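Long-range contacts in extracellular solute-binding protein, family 1 (Bifidobacterium longum subsp. infantis, PDB 6FTH), which probably binds human milk oligosaccharides outside the cell and delivers them to an ABC transporter for uptake: residues V30-V35 with A84-H89; D41-M46 with I60-V65; A54-K59 with A353-N358; F91-A96 with F336-F341; M137-S142 with R340-S345. One frame throughout, in Å; residues are numbered along the deposited sequence.

All five contacts lie in one lobe of the protein. Contacts 1 and 5 are buried and rest on strand pairing. Contact 1 joins the two middle strands of the four-stranded sheet, and contact 5 lays 137-142 against its antiparallel outer strand, 339-343. Contact 2 is at the surface, at the other outer strand, 59-66, where a methyl packs on an indole face beside a charged carboxylate. Contact 3 is partly buried and joins two helices, with a sulfur inside and a lysine and water outside. Contact 4 shares Arg340 and Phe341 with contact 5, but its segments are joined by stacking and two water bridges. The bond from His89 to Asp339 ties contact 1 to contact 4.

Contact 1. Residues V30-V35 with A84-H89; sequences VSVLVV and ADVSLH
Ser31 and Asp85 open a parallel pairing of strands 29-36 and 86-88, the two middle strands of the sheet. Strands 59-66, 29-36 and 86-88 run parallel and 339-343 antiparallel beside them, consistent with the 2-1-3-n start of a type 2 periplasmic binding-protein lobe. Asp85 lies just ahead of its strand and wraps round Ser31. Its CB is 3.3 Å from Ser31 O. Its CG stands beside its own backbone N (chi1 -63°) and is 3.2 Å from Ser31 OG. At the tip, OD2 accepts a bond from Ser31 N at 3.0 Å, met from above the carboxylate plane. Ser31 answers in kind: its OG takes the N-H of Asp85 in an almost straight bond of 3.0 Å. From there the usual parallel ladder runs on, with Ser31 O, Val86 O, Leu33 O and Leu88 O as acceptors. Val32, Val34, Val86 and Leu88 point to one face of the sheet. Val32 and Val86 lie side by side there, with their CG1 methyls 4.0 Å apart, and Leu356 of helix 350-360 covers Val32. Leu33 and Ser87 point to the other face, where Trp70 of helix 67-80 packs on Leu33. The ladder ends with Val35 N on Leu88 O; just beyond it the ring nitrogens of His89 bond Asp339 and Glu67. Val35 O lies at the edge of that ring, in its plane, 3.2 Å from His89 CD2.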
# COMPACT_ATOMS: atom_id res chain seq x y z
N VAL A 30 16.35 24.51 -13.12
CA VAL A 30 16.26 23.20 -12.49
C VAL A 30 15.27 22.41 -13.32
O VAL A 30 14.11 22.80 -13.43
CB VAL A 30 15.76 23.30 -11.03
CG1 VAL A 30 15.65 21.91 -10.41
CG2 VAL A 30 16.68 24.19 -10.20
N SER A 31 15.72 21.31 -13.90
CA SER A 31 14.80 20.40 -14.57
C SER A 31 14.19 19.46 -13.54
O SER A 31 14.88 18.97 -12.65
CB SER A 31 15.51 19.59 -15.66
OG SER A 31 16.67 18.94 -15.17
N VAL A 32 12.88 19.25 -13.65
CA VAL A 32 12.13 18.46 -12.67
C VAL A 32 11.27 17.44 -13.41
O VAL A 32 10.28 17.79 -14.05
CB VAL A 32 11.27 19.33 -11.76
CG1 VAL A 32 10.60 18.45 -10.70
CG2 VAL A 32 12.09 20.41 -11.09
N LEU A 33 11.64 16.16 -13.30
CA LEU A 33 10.79 15.09 -13.79
C LEU A 33 9.76 14.76 -12.71
O LEU A 33 10.13 14.55 -11.55
CB LEU A 33 11.62 13.84 -14.11
CG LEU A 33 10.81 12.57 -14.37
CD1 LEU A 33 10.02 12.67 -15.66
CD2 LEU A 33 11.76 11.35 -14.41
N VAL A 34 8.49 14.73 -13.10
CA VAL A 34 7.42 14.35 -12.18
C VAL A 34 6.64 13.21 -12.81
O VAL A 34 6.05 13.38 -13.89
CB VAL A 34 6.47 15.51 -11.85
CG1 VAL A 34 5.47 15.08 -10.76
CG2 VAL A 34 7.23 16.77 -11.48
N VAL A 35 6.63 12.07 -12.15
CA VAL A 35 5.79 10.94 -12.52
C VAL A 35 4.43 11.20 -11.90
O VAL A 35 4.32 11.40 -10.68
CB VAL A 35 6.40 9.61 -12.03
CG1 VAL A 35 5.56 8.43 -12.46
CG2 VAL A 35 7.85 9.46 -12.51
N ALA A 84 16.92 13.80 -14.76
CA ALA A 84 16.65 15.21 -14.51
C ALA A 84 17.36 15.65 -13.23
O ALA A 84 17.75 14.83 -12.39
CB ALA A 84 15.15 15.44 -14.36
N ASP A 85 17.54 16.97 -13.09
CA ASP A 85 18.15 17.49 -11.88
C ASP A 85 17.40 16.98 -10.65
O ASP A 85 18.01 16.53 -9.67
CB ASP A 85 18.13 19.02 -11.89
CG ASP A 85 18.94 19.62 -13.02
OD1 ASP A 85 19.87 18.94 -13.53
OD2 ASP A 85 18.65 20.78 -13.38
N VAL A 86 16.08 17.08 -10.69
CA VAL A 86 15.20 16.62 -9.62
C VAL A 86 14.17 15.69 -10.23
O VAL A 86 13.62 15.98 -11.30
CB VAL A 86 14.48 17.81 -8.97
CG1 VAL A 86 13.40 17.32 -8.02
CG2 VAL A 86 15.47 18.71 -8.24
N SER A 87 13.91 14.56 -9.57
CA SER A 87 12.86 13.65 -10.00
C SER A 87 11.94 13.34 -8.83
O SER A 87 12.41 13.03 -7.72
CB SER A 87 13.46 12.37 -10.58
OG SER A 87 14.44 12.67 -11.56
N LEU A 88 10.64 13.41 -9.08
CA LEU A 88 9.60 13.19 -8.08
C LEU A 88 8.80 11.94 -8.44
O LEU A 88 8.30 11.82 -9.57
CB LEU A 88 8.65 14.38 -8.02
CG LEU A 88 9.27 15.78 -7.85
CD1 LEU A 88 8.13 16.80 -7.70
CD2 LEU A 88 10.29 15.89 -6.68
N HIS A 89 8.63 11.02 -7.47
CA HIS A 89 7.83 9.80 -7.67
C HIS A 89 8.46 8.90 -8.73
O HIS A 89 7.77 8.19 -9.47
CB HIS A 89 6.36 10.15 -7.98
CG HIS A 89 5.43 8.97 -8.12
ND1 HIS A 89 5.60 7.77 -7.45
CD2 HIS A 89 4.30 8.81 -8.86
CE1 HIS A 89 4.64 6.93 -7.77
NE2 HIS A 89 3.84 7.53 -8.63

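Contact 2. Residues D41-M46 with I60-V65; sequences DKIANM and IEWQEV
Ile43 sets one methyl squarely over the indole of Trp62. Its CG2 is 3.7 Å from the centroid of the six-membered ring of Trp62, only 10° off the ring normal, a CH-pi contact. Ile60 CG2 covers the opposite face, so the indole is held between two isoleucine methyls. In Ile43 this methyl is anti to the backbone N, while CG1 lies beside that N (chi1 -63°) and turns to the carboxylate of Glu64. Glu64 reaches out from strand 59-66 with its chain extended beyond CG. Its OE1 accepts the backbone N-H of Ile43 at 3.0 Å, from above the carboxylate plane. The same oxygen has a salt bridge to Lys36. Lys42 bends at chi2 and crosses Glu64 at a slant; its salt bridge to OE2 is doubtful. On the far side of the turn, Asp41 OD1 accepts from Asn45 ND2 and Lys42 N, both from the same face of its plane. With Glu64 replaced by alanine, the N-H of Ile43 would probably lose its acceptor and Lys36 this anionic mate. The turn leads into helix 47-56 of the beta-alpha-beta crossover between strands 29-36 and 59-66. One carboxylate thus holds the start of that connection by a backbone bond and by charge, while the isoleucine and tryptophan beside it meet without polar atoms.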
# COMPACT_ATOMS: atom_id res chain seq x y z
N ASP A 41 -4.36 17.31 -13.53
CA ASP A 41 -4.08 18.33 -14.53
C ASP A 41 -2.57 18.41 -14.75
O ASP A 41 -1.76 17.82 -14.03
CB ASP A 41 -4.60 19.70 -14.04
CG ASP A 41 -4.86 20.69 -15.18
OD1 ASP A 41 -4.45 20.45 -16.33
OD2 ASP A 41 -5.50 21.73 -14.89
N LYS A 42 -2.20 19.12 -15.81
CA LYS A 42 -0.80 19.42 -16.04
C LYS A 42 -0.29 20.32 -14.91
O LYS A 42 -1.01 21.21 -14.45
CB LYS A 42 -0.68 20.11 -17.39
CG LYS A 42 0.67 20.00 -18.07
CD LYS A 42 1.68 20.78 -17.26
CE LYS A 42 2.94 21.07 -17.97
NZ LYS A 42 3.98 21.36 -16.98
N ILE A 43 0.94 20.09 -14.46
CA ILE A 43 1.49 20.87 -13.34
C ILE A 43 1.55 22.35 -13.68
O ILE A 43 1.31 23.21 -12.82
CB ILE A 43 2.87 20.33 -12.92
CG1 ILE A 43 2.74 18.91 -12.40
CG2 ILE A 43 3.48 21.22 -11.82
CD1 ILE A 43 4.09 18.30 -11.98
N ALA A 44 1.95 22.69 -14.91
CA ALA A 44 2.01 24.09 -15.32
C ALA A 44 0.68 24.79 -15.13
O ALA A 44 0.65 26.02 -14.96
CB ALA A 44 2.48 24.21 -16.77
N ASN A 45 -0.43 24.05 -15.17
CA ASN A 45 -1.76 24.63 -14.96
C ASN A 45 -2.11 24.84 -13.49
O ASN A 45 -3.20 25.34 -13.21
CB ASN A 45 -2.84 23.77 -15.60
CG ASN A 45 -2.83 23.85 -17.12
OD1 ASN A 45 -2.27 24.80 -17.68
ND2 ASN A 45 -3.43 22.87 -17.78
N MET A 46 -1.24 24.46 -12.55
CA MET A 46 -1.56 24.55 -11.13
C MET A 46 -0.96 25.82 -10.53
O MET A 46 0.24 26.05 -10.63
CB MET A 46 -1.01 23.32 -10.41
CG MET A 46 -1.61 22.02 -10.91
SD MET A 46 -0.77 20.59 -10.19
CE MET A 46 -1.44 19.24 -11.16
N ILE A 60 11.87 26.53 -13.35
CA ILE A 60 11.58 25.10 -13.33
C ILE A 60 11.20 24.65 -14.73
O ILE A 60 10.25 25.17 -15.33
CB ILE A 60 10.49 24.75 -12.31
CG1 ILE A 60 10.94 25.12 -10.90
CG2 ILE A 60 10.16 23.26 -12.41
CD1 ILE A 60 9.85 24.98 -9.85
N GLU A 61 11.92 23.68 -15.24
CA GLU A 61 11.56 23.02 -16.49
C GLU A 61 10.90 21.70 -16.13
O GLU A 61 11.57 20.70 -15.86
CB GLU A 61 12.81 22.83 -17.35
CG GLU A 61 13.43 24.15 -17.75
CD GLU A 61 14.48 24.02 -18.84
OE1 GLU A 61 14.97 22.89 -19.08
OE2 GLU A 61 14.81 25.05 -19.46
N TRP A 62 9.56 21.69 -16.14
CA TRP A 62 8.81 20.50 -15.75
C TRP A 62 8.81 19.50 -16.90
O TRP A 62 8.68 19.86 -18.07
CB TRP A 62 7.36 20.86 -15.42
CG TRP A 62 7.13 21.83 -14.28
CD1 TRP A 62 6.77 23.14 -14.37
CD2 TRP A 62 7.19 21.54 -12.87
NE1 TRP A 62 6.62 23.69 -13.13
CE2 TRP A 62 6.88 22.73 -12.19
CE3 TRP A 62 7.49 20.40 -12.12
CZ2 TRP A 62 6.85 22.81 -10.81
CZ3 TRP A 62 7.47 20.48 -10.75
CH2 TRP A 62 7.15 21.69 -10.10
N GLN A 63 8.98 18.23 -16.55
CA GLN A 63 8.81 17.11 -17.47
C GLN A 63 7.87 16.13 -16.78
O GLN A 63 8.17 15.67 -15.68
CB GLN A 63 10.15 16.44 -17.76
CG GLN A 63 10.04 15.29 -18.74
CD GLN A 63 11.34 14.51 -18.87
OE1 GLN A 63 12.41 14.97 -18.45
NE2 GLN A 63 11.26 13.32 -19.46
N GLU A 64 6.75 15.83 -17.41
CA GLU A 64 5.75 14.94 -16.82
C GLU A 64 5.68 13.64 -17.59
O GLU A 64 5.78 13.62 -18.83
CB GLU A 64 4.38 15.61 -16.83
CG GLU A 64 4.34 16.86 -15.99
CD GLU A 64 3.03 17.61 -16.18
OE1 GLU A 64 2.13 17.47 -15.34
OE2 GLU A 64 2.91 18.32 -17.20
N VAL A 65 5.50 12.55 -16.86
CA VAL A 65 5.32 11.22 -17.44
C VAL A 65 4.27 10.46 -16.64
O VAL A 65 4.15 10.64 -15.42
CB VAL A 65 6.64 10.44 -17.47
CG1 VAL A 65 7.69 11.22 -18.24
CG2 VAL A 65 7.13 10.15 -16.06

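Contact 3. Residues A54-K59 with A353-N358; sequences ADCDCK and ALKLAN
Cys56 and Leu356 make the close inner part of this contact between the C-terminal end of helix 47-56 and the middle of helix 350-360. The sulfur of Cys56 lies against the helix backbone as well as the side chain. Cys56 SG is 3.6 Å from Leu356 CA and 3.7 Å from Leu356 CB. Lys355 closes over it from the position before Leu356, its CG 3.9 Å from Cys56 SG. Leu356 then carries on inward and meets Leu52 of helix 47-56 and Val32 of the sheet. Both Cys56 and Leu356 are buried.

The outer side is looser and polar. Lys355 starts out with CG anti to its backbone N (chi1 171°) and bends at chi3, which carries its ammonium group round to the end of helix 47-56. There NZ makes a weak bond to Cys56 O, at 3.1 Å. A water extends the grip: it accepts from Lys355 NZ at 2.6 Å and donates to Asp55 O at 2.7 Å. A positive group beside these carbonyls would probably ease the negative end of the helix dipole. The carboxylates nearby have other main partners, Asp57 with Lys27 and Asp55 with Tyr365.

At Asp57 the chain takes a positive phi and turns back on the last helical turn, the Schellman motif that ends many helices. Helices 47-56 and 350-360 both lie on one face of the sheet and helix 67-80 on the other, the layering typical of an alpha/beta binding-protein lobe.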
# COMPACT_ATOMS: atom_id res chain seq x y z
N ALA A 54 8.14 30.82 -8.30
CA ALA A 54 8.49 32.18 -7.88
C ALA A 54 9.22 32.16 -6.55
O ALA A 54 10.26 32.82 -6.38
CB ALA A 54 7.21 33.00 -7.76
N ASP A 55 8.71 31.40 -5.59
CA ASP A 55 9.30 31.35 -4.26
C ASP A 55 10.68 30.74 -4.29
O ASP A 55 11.51 31.03 -3.43
CB ASP A 55 8.42 30.55 -3.31
CG ASP A 55 7.19 31.31 -2.87
OD1 ASP A 55 6.99 32.47 -3.33
OD2 ASP A 55 6.42 30.75 -2.07
N CYS A 56 10.94 29.87 -5.25
CA CYS A 56 12.27 29.30 -5.39
C CYS A 56 13.24 30.27 -6.04
O CYS A 56 14.45 30.06 -5.94
CB CYS A 56 12.17 28.04 -6.24
SG CYS A 56 13.27 26.74 -5.66
N ASP A 57 12.75 31.32 -6.70
CA ASP A 57 13.62 32.24 -7.42
C ASP A 57 14.46 31.49 -8.45
O ASP A 57 15.65 31.75 -8.62
CB ASP A 57 14.50 33.04 -6.46
CG ASP A 57 14.90 34.39 -7.03
OD1 ASP A 57 14.30 34.83 -8.03
OD2 ASP A 57 15.83 35.01 -6.46
N CYS A 58 13.84 30.53 -9.13
CA CYS A 58 14.52 29.73 -10.13
C CYS A 58 13.56 29.52 -11.29
O CYS A 58 12.39 29.90 -11.23
CB CYS A 58 15.01 28.39 -9.57
SG CYS A 58 13.69 27.21 -9.24
N LYS A 59 14.07 28.94 -12.36
CA LYS A 59 13.24 28.53 -13.48
C LYS A 59 13.11 27.02 -13.43
O LYS A 59 14.12 26.31 -13.45
CB LYS A 59 13.87 28.96 -14.80
CG LYS A 59 13.13 28.44 -16.03
CD LYS A 59 11.74 29.03 -16.13
CE LYS A 59 10.91 28.29 -17.17
NZ LYS A 59 11.77 27.69 -18.22
N ALA A 353 17.96 23.47 -6.22
CA ALA A 353 17.20 22.22 -6.12
C ALA A 353 16.88 21.87 -4.67
O ALA A 353 15.79 21.37 -4.37
CB ALA A 353 17.96 21.09 -6.80
N LEU A 354 17.84 22.08 -3.77
CA LEU A 354 17.63 21.85 -2.34
C LEU A 354 16.65 22.85 -1.76
O LEU A 354 15.85 22.51 -0.88
CB LEU A 354 18.97 21.87 -1.62
CG LEU A 354 19.92 20.71 -1.97
CD1 LEU A 354 21.34 20.97 -1.43
CD2 LEU A 354 19.37 19.36 -1.44
N LYS A 355 16.67 24.10 -2.24
CA LYS A 355 15.66 25.06 -1.82
C LYS A 355 14.28 24.61 -2.29
O LYS A 355 13.29 24.73 -1.55
CB LYS A 355 15.99 26.44 -2.37
CG LYS A 355 14.86 27.43 -2.15
CD LYS A 355 15.33 28.87 -2.03
CE LYS A 355 15.94 29.36 -3.29
NZ LYS A 355 15.93 30.88 -3.31
N LEU A 356 14.20 24.07 -3.51
CA LEU A 356 12.94 23.52 -4.01
C LEU A 356 12.43 22.38 -3.12
O LEU A 356 11.23 22.31 -2.80
CB LEU A 356 13.12 23.05 -5.45
CG LEU A 356 11.94 22.33 -6.11
CD1 LEU A 356 10.76 23.28 -6.23
CD2 LEU A 356 12.34 21.81 -7.48
N ALA A 357 13.31 21.46 -2.73
CA ALA A 357 12.92 20.41 -1.79
C ALA A 357 12.39 21.01 -0.50
O ALA A 357 11.34 20.60 0.02
CB ALA A 357 14.12 19.51 -1.48
N ASN A 358 13.13 21.96 0.06
CA ASN A 358 12.71 22.53 1.32
C ASN A 358 11.32 23.13 1.21
O ASN A 358 10.50 22.98 2.11
CB ASN A 358 13.72 23.59 1.77
CG ASN A 358 13.45 24.04 3.17
OD1 ASN A 358 13.33 23.22 4.08
ND2 ASN A 358 13.26 25.35 3.35
O HOH W 1 13.78 32.26 -2.83

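Contact 4. Residues F91-A96 with F336-F341; sequences FFPANA and FEADRF
Phe91 and Phe92 run past the backbone of Asp339, with the CA atoms of Phe92 and Asp339 4.4 Å apart and a CA-H...O contact from Asp339 CA to Phe91 O. Two waters join the segments here. One accepts from Phe91 N and donates to Asp339 O; the other donates to Phe91 O and accepts a weak bond from Phe341 N.

The main side-chain contact is a stack of Phe92 on Asp339. Asp339 CB sits 3.5 Å from the centroid of the Phe92 ring, almost on its normal. The ring and carboxylate planes are only 13° apart. In Asp339, CG stands between the backbone N and the carbonyl carbon (chi1 68°), which brings the acid group over the rim of the ring, with CG 3.7 Å from Phe92 CZ. Next to it, Ala338 CB is 3.9 Å from Pro93 CD. Ala338 O is buried here with no polar partner.

Phe92 is the N-cap of helix 93-98. Asn95, three residues on, turns its OD1 back to the N-H of Phe92 at 2.9 Å, the half of a capping box given by the N3 side chain. Lys74 also bonds that oxygen.

Both oxygens of the Asp339 carboxylate are bonded. Its OD1 holds Arg340 NE at 2.9 Å in a salt bridge, and OD2 accepts from His89 ND1. A leucine at Asp339 would probably leave Arg340 without this anion and His89 ND1 without its acceptor. Glu337 CB lies over one face of the Arg340 guanidinium.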
# COMPACT_ATOMS: atom_id res chain seq x y z
N PHE A 91 12.25 7.42 -8.31
CA PHE A 91 13.30 6.52 -7.86
C PHE A 91 13.14 6.12 -6.40
O PHE A 91 13.00 6.98 -5.51
CB PHE A 91 14.68 7.15 -8.07
CG PHE A 91 14.94 7.53 -9.50
CD1 PHE A 91 15.06 6.56 -10.46
CD2 PHE A 91 15.10 8.85 -9.87
CE1 PHE A 91 15.28 6.91 -11.79
CE2 PHE A 91 15.33 9.20 -11.18
CZ PHE A 91 15.43 8.22 -12.14
N PHE A 92 13.15 4.82 -6.16
CA PHE A 92 13.14 4.29 -4.82
C PHE A 92 14.57 4.14 -4.32
O PHE A 92 15.52 4.12 -5.11
CB PHE A 92 12.49 2.91 -4.82
CG PHE A 92 11.01 2.96 -4.98
CD1 PHE A 92 10.43 2.98 -6.24
CD2 PHE A 92 10.18 3.01 -3.87
CE1 PHE A 92 9.06 3.04 -6.37
CE2 PHE A 92 8.80 3.07 -4.01
CZ PHE A 92 8.25 3.09 -5.26
N PRO A 93 14.75 4.01 -3.01
CA PRO A 93 16.10 3.79 -2.49
C PRO A 93 16.81 2.63 -3.16
O PRO A 93 18.00 2.74 -3.47
CB PRO A 93 15.85 3.54 -1.00
CG PRO A 93 14.61 4.37 -0.69
CD PRO A 93 13.76 4.24 -1.93
N ALA A 94 16.10 1.53 -3.42
CA ALA A 94 16.73 0.38 -4.07
C ALA A 94 17.27 0.75 -5.45
O ALA A 94 18.32 0.24 -5.86
CB ALA A 94 15.72 -0.77 -4.19
N ASN A 95 16.58 1.63 -6.18
CA ASN A 95 17.06 2.04 -7.50
C ASN A 95 18.35 2.84 -7.40
O ASN A 95 19.29 2.62 -8.16
CB ASN A 95 16.00 2.88 -8.23
CG ASN A 95 14.68 2.15 -8.42
OD1 ASN A 95 13.61 2.72 -8.17
ND2 ASN A 95 14.74 0.91 -8.88
N ALA A 96 18.40 3.82 -6.49
CA ALA A 96 19.61 4.61 -6.35
C ALA A 96 20.78 3.75 -5.91
O ALA A 96 21.91 3.94 -6.37
CB ALA A 96 19.40 5.79 -5.40
N PHE A 336 3.34 6.51 4.40
CA PHE A 336 4.60 6.90 3.79
C PHE A 336 4.82 6.25 2.43
O PHE A 336 4.42 5.12 2.18
CB PHE A 336 5.80 6.47 4.65
CG PHE A 336 5.79 7.02 6.05
CD1 PHE A 336 5.49 8.33 6.31
CD2 PHE A 336 6.11 6.20 7.11
CE1 PHE A 336 5.49 8.83 7.62
CE2 PHE A 336 6.11 6.69 8.41
CZ PHE A 336 5.78 8.00 8.66
N GLU A 337 5.52 6.99 1.56
CA GLU A 337 6.03 6.48 0.30
C GLU A 337 7.50 6.87 0.20
O GLU A 337 7.91 7.91 0.72
CB GLU A 337 5.24 7.05 -0.90
CG GLU A 337 3.76 6.65 -0.91
CD GLU A 337 3.54 5.16 -1.21
OE1 GLU A 337 4.41 4.52 -1.86
OE2 GLU A 337 2.49 4.64 -0.80
N ALA A 338 8.29 6.03 -0.46
CA ALA A 338 9.75 6.11 -0.36
C ALA A 338 10.45 6.69 -1.58
O ALA A 338 11.68 6.73 -1.60
CB ALA A 338 10.32 4.73 -0.10
N ASP A 339 9.71 7.16 -2.59
CA ASP A 339 10.28 7.50 -3.89
C ASP A 339 10.01 8.94 -4.30
O ASP A 339 9.77 9.23 -5.47
CB ASP A 339 9.72 6.56 -4.96
CG ASP A 339 8.24 6.78 -5.22
OD1 ASP A 339 7.48 7.10 -4.29
OD2 ASP A 339 7.81 6.62 -6.38
N ARG A 340 10.06 9.89 -3.37
CA ARG A 340 9.41 11.17 -3.63
C ARG A 340 10.32 12.36 -3.91
O ARG A 340 9.82 13.44 -4.24
CB ARG A 340 8.38 11.43 -2.52
CG ARG A 340 7.32 10.34 -2.48
CD ARG A 340 6.44 10.39 -3.73
NE ARG A 340 5.59 9.23 -3.94
CZ ARG A 340 4.33 9.14 -3.55
NH1 ARG A 340 3.75 10.11 -2.82
NH2 ARG A 340 3.63 8.04 -3.85
N PHE A 341 11.63 12.21 -3.83
CA PHE A 341 12.53 13.27 -4.28
C PHE A 341 13.94 12.74 -4.40
O PHE A 341 14.51 12.25 -3.42
CB PHE A 341 12.54 14.43 -3.27
CG PHE A 341 13.34 15.64 -3.72
CD1 PHE A 341 14.73 15.66 -3.62
CD2 PHE A 341 12.70 16.76 -4.22
CE1 PHE A 341 15.47 16.77 -4.03
CE2 PHE A 341 13.44 17.87 -4.65
CZ PHE A 341 14.82 17.86 -4.56
O HOH W 2 13.08 9.65 -4.88
O HOH W 3 11.94 10.35 -7.31

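Contact 5. Residues M137-S142 with R340-S345; sequences MYALPS and RFSLSS
Ser342 gives its hydroxyl proton to Tyr138 O, with OG 2.7 Å from that oxygen. Two backbone bonds follow: Leu140 N to Phe341 O and Arg340 N to Leu140 O, each 2.9 Å long. Arg340 and Phe341 both face Leu140, which makes this a classic beta bulge in an antiparallel pairing. It lies where the chain turns a corner at Arg340, leaving strand 336-337 for strand 339-343 of the main sheet.

A water fills in beyond the serine, accepting from Leu343 N at 2.9 Å and lying close to Tyr138 O. With OG anti to the carbonyl carbon (chi1 -68°), the hydroxyl of Ser342 is turned to 137-142. Ala139 CA offers a CA-H...O contact to Phe341 O at 3.2 Å, so that oxygen is met by two successive residues.

Farther out, Leu140 and Phe341 lie side by side and point the same way, with their CB atoms 3.8 Å apart. Leu140 CD1 stays close to the root of the Phe341 ring. The ring itself leads away to Ala357 of helix 350-360 and to Val86 and Leu88 of the next strand, while Leu140 packs on Val116 and Tyr361.

At the other end, Arg340 passes Ser142. Its NH1 bonds the backbone oxygens of Asp407 and Phe409, not the serine, whose hydroxyl is close but not aligned for a bond. Ser142 OG lies 3.2 Å from Arg340 NH1 and 3.4 Å from Arg340 CG.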
# COMPACT_ATOMS: atom_id res chain seq x y z
N MET A 137 21.20 8.54 2.06
CA MET A 137 19.80 8.72 1.70
C MET A 137 19.76 9.39 0.33
O MET A 137 20.12 10.57 0.20
CB MET A 137 19.07 9.57 2.73
CG MET A 137 17.64 9.87 2.36
SD MET A 137 16.82 10.86 3.64
CE MET A 137 17.73 12.42 3.52
N TYR A 138 19.29 8.65 -0.66
CA TYR A 138 19.23 9.15 -2.03
C TYR A 138 17.82 9.52 -2.47
O TYR A 138 17.63 9.98 -3.61
CB TYR A 138 19.81 8.12 -3.00
CG TYR A 138 21.23 7.77 -2.66
CD1 TYR A 138 22.26 8.66 -2.93
CD2 TYR A 138 21.54 6.56 -2.06
CE1 TYR A 138 23.56 8.37 -2.61
CE2 TYR A 138 22.86 6.25 -1.73
CZ TYR A 138 23.86 7.16 -2.01
OH TYR A 138 25.16 6.87 -1.70
N ALA A 139 16.83 9.31 -1.61
CA ALA A 139 15.45 9.62 -1.91
C ALA A 139 14.81 10.19 -0.66
O ALA A 139 15.17 9.79 0.46
CB ALA A 139 14.67 8.37 -2.32
N LEU A 140 13.92 11.15 -0.84
CA LEU A 140 13.11 11.58 0.29
C LEU A 140 11.77 10.86 0.28
O LEU A 140 11.20 10.60 -0.79
CB LEU A 140 12.81 13.08 0.24
CG LEU A 140 14.01 14.03 0.19
CD1 LEU A 140 13.58 15.48 0.22
CD2 LEU A 140 14.95 13.76 1.38
N PRO A 141 11.24 10.53 1.45
CA PRO A 141 9.88 9.98 1.52
C PRO A 141 8.84 11.09 1.55
O PRO A 141 9.15 12.27 1.65
CB PRO A 141 9.91 9.24 2.86
CG PRO A 141 10.80 10.10 3.71
CD PRO A 141 11.84 10.68 2.79
N SER A 142 7.57 10.67 1.49
CA SER A 142 6.44 11.55 1.76
C SER A 142 5.59 10.97 2.88
O SER A 142 5.68 9.77 3.18
CB SER A 142 5.54 11.69 0.52
OG SER A 142 5.09 10.40 0.09
N ARG A 340 10.06 9.89 -3.37
CA ARG A 340 9.41 11.17 -3.63
C ARG A 340 10.32 12.36 -3.91
O ARG A 340 9.82 13.44 -4.24
CB ARG A 340 8.38 11.43 -2.52
CG ARG A 340 7.32 10.34 -2.48
CD ARG A 340 6.44 10.39 -3.73
NE ARG A 340 5.59 9.23 -3.94
CZ ARG A 340 4.33 9.14 -3.55
NH1 ARG A 340 3.75 10.11 -2.82
NH2 ARG A 340 3.63 8.04 -3.85
N PHE A 341 11.63 12.21 -3.83
CA PHE A 341 12.53 13.27 -4.28
C PHE A 341 13.94 12.74 -4.40
O PHE A 341 14.51 12.25 -3.42
CB PHE A 341 12.54 14.43 -3.27
CG PHE A 341 13.34 15.64 -3.72
CD1 PHE A 341 14.73 15.66 -3.62
CD2 PHE A 341 12.70 16.76 -4.22
CE1 PHE A 341 15.47 16.77 -4.03
CE2 PHE A 341 13.44 17.87 -4.65
CZ PHE A 341 14.82 17.86 -4.56
N SER A 342 14.55 12.85 -5.58
CA SER A 342 15.95 12.51 -5.75
C SER A 342 16.62 13.59 -6.60
O SER A 342 16.00 14.12 -7.52
CB SER A 342 16.16 11.14 -6.40
OG SER A 342 15.73 10.07 -5.56
N LEU A 343 17.86 13.91 -6.25
CA LEU A 343 18.64 14.97 -6.88
C LEU A 343 19.79 14.34 -7.65
O LEU A 343 20.53 13.53 -7.09
CB LEU A 343 19.21 15.90 -5.81
CG LEU A 343 20.13 17.06 -6.20
CD1 LEU A 343 19.46 18.00 -7.20
CD2 LEU A 343 20.56 17.83 -4.96
N SER A 344 19.96 14.72 -8.90
CA SER A 344 21.08 14.23 -9.68
C SER A 344 22.39 14.71 -9.08
O SER A 344 22.53 15.89 -8.72
CB SER A 344 21.00 14.74 -11.12
OG SER A 344 22.22 14.49 -11.79
N SER A 345 23.37 13.81 -8.98
CA SER A 345 24.68 14.19 -8.50
C SER A 345 25.36 15.18 -9.43
O SER A 345 26.33 15.83 -9.03
CB SER A 345 25.56 12.95 -8.36
OG SER A 345 25.70 12.34 -9.63
O HOH W 4 19.17 12.16 -4.33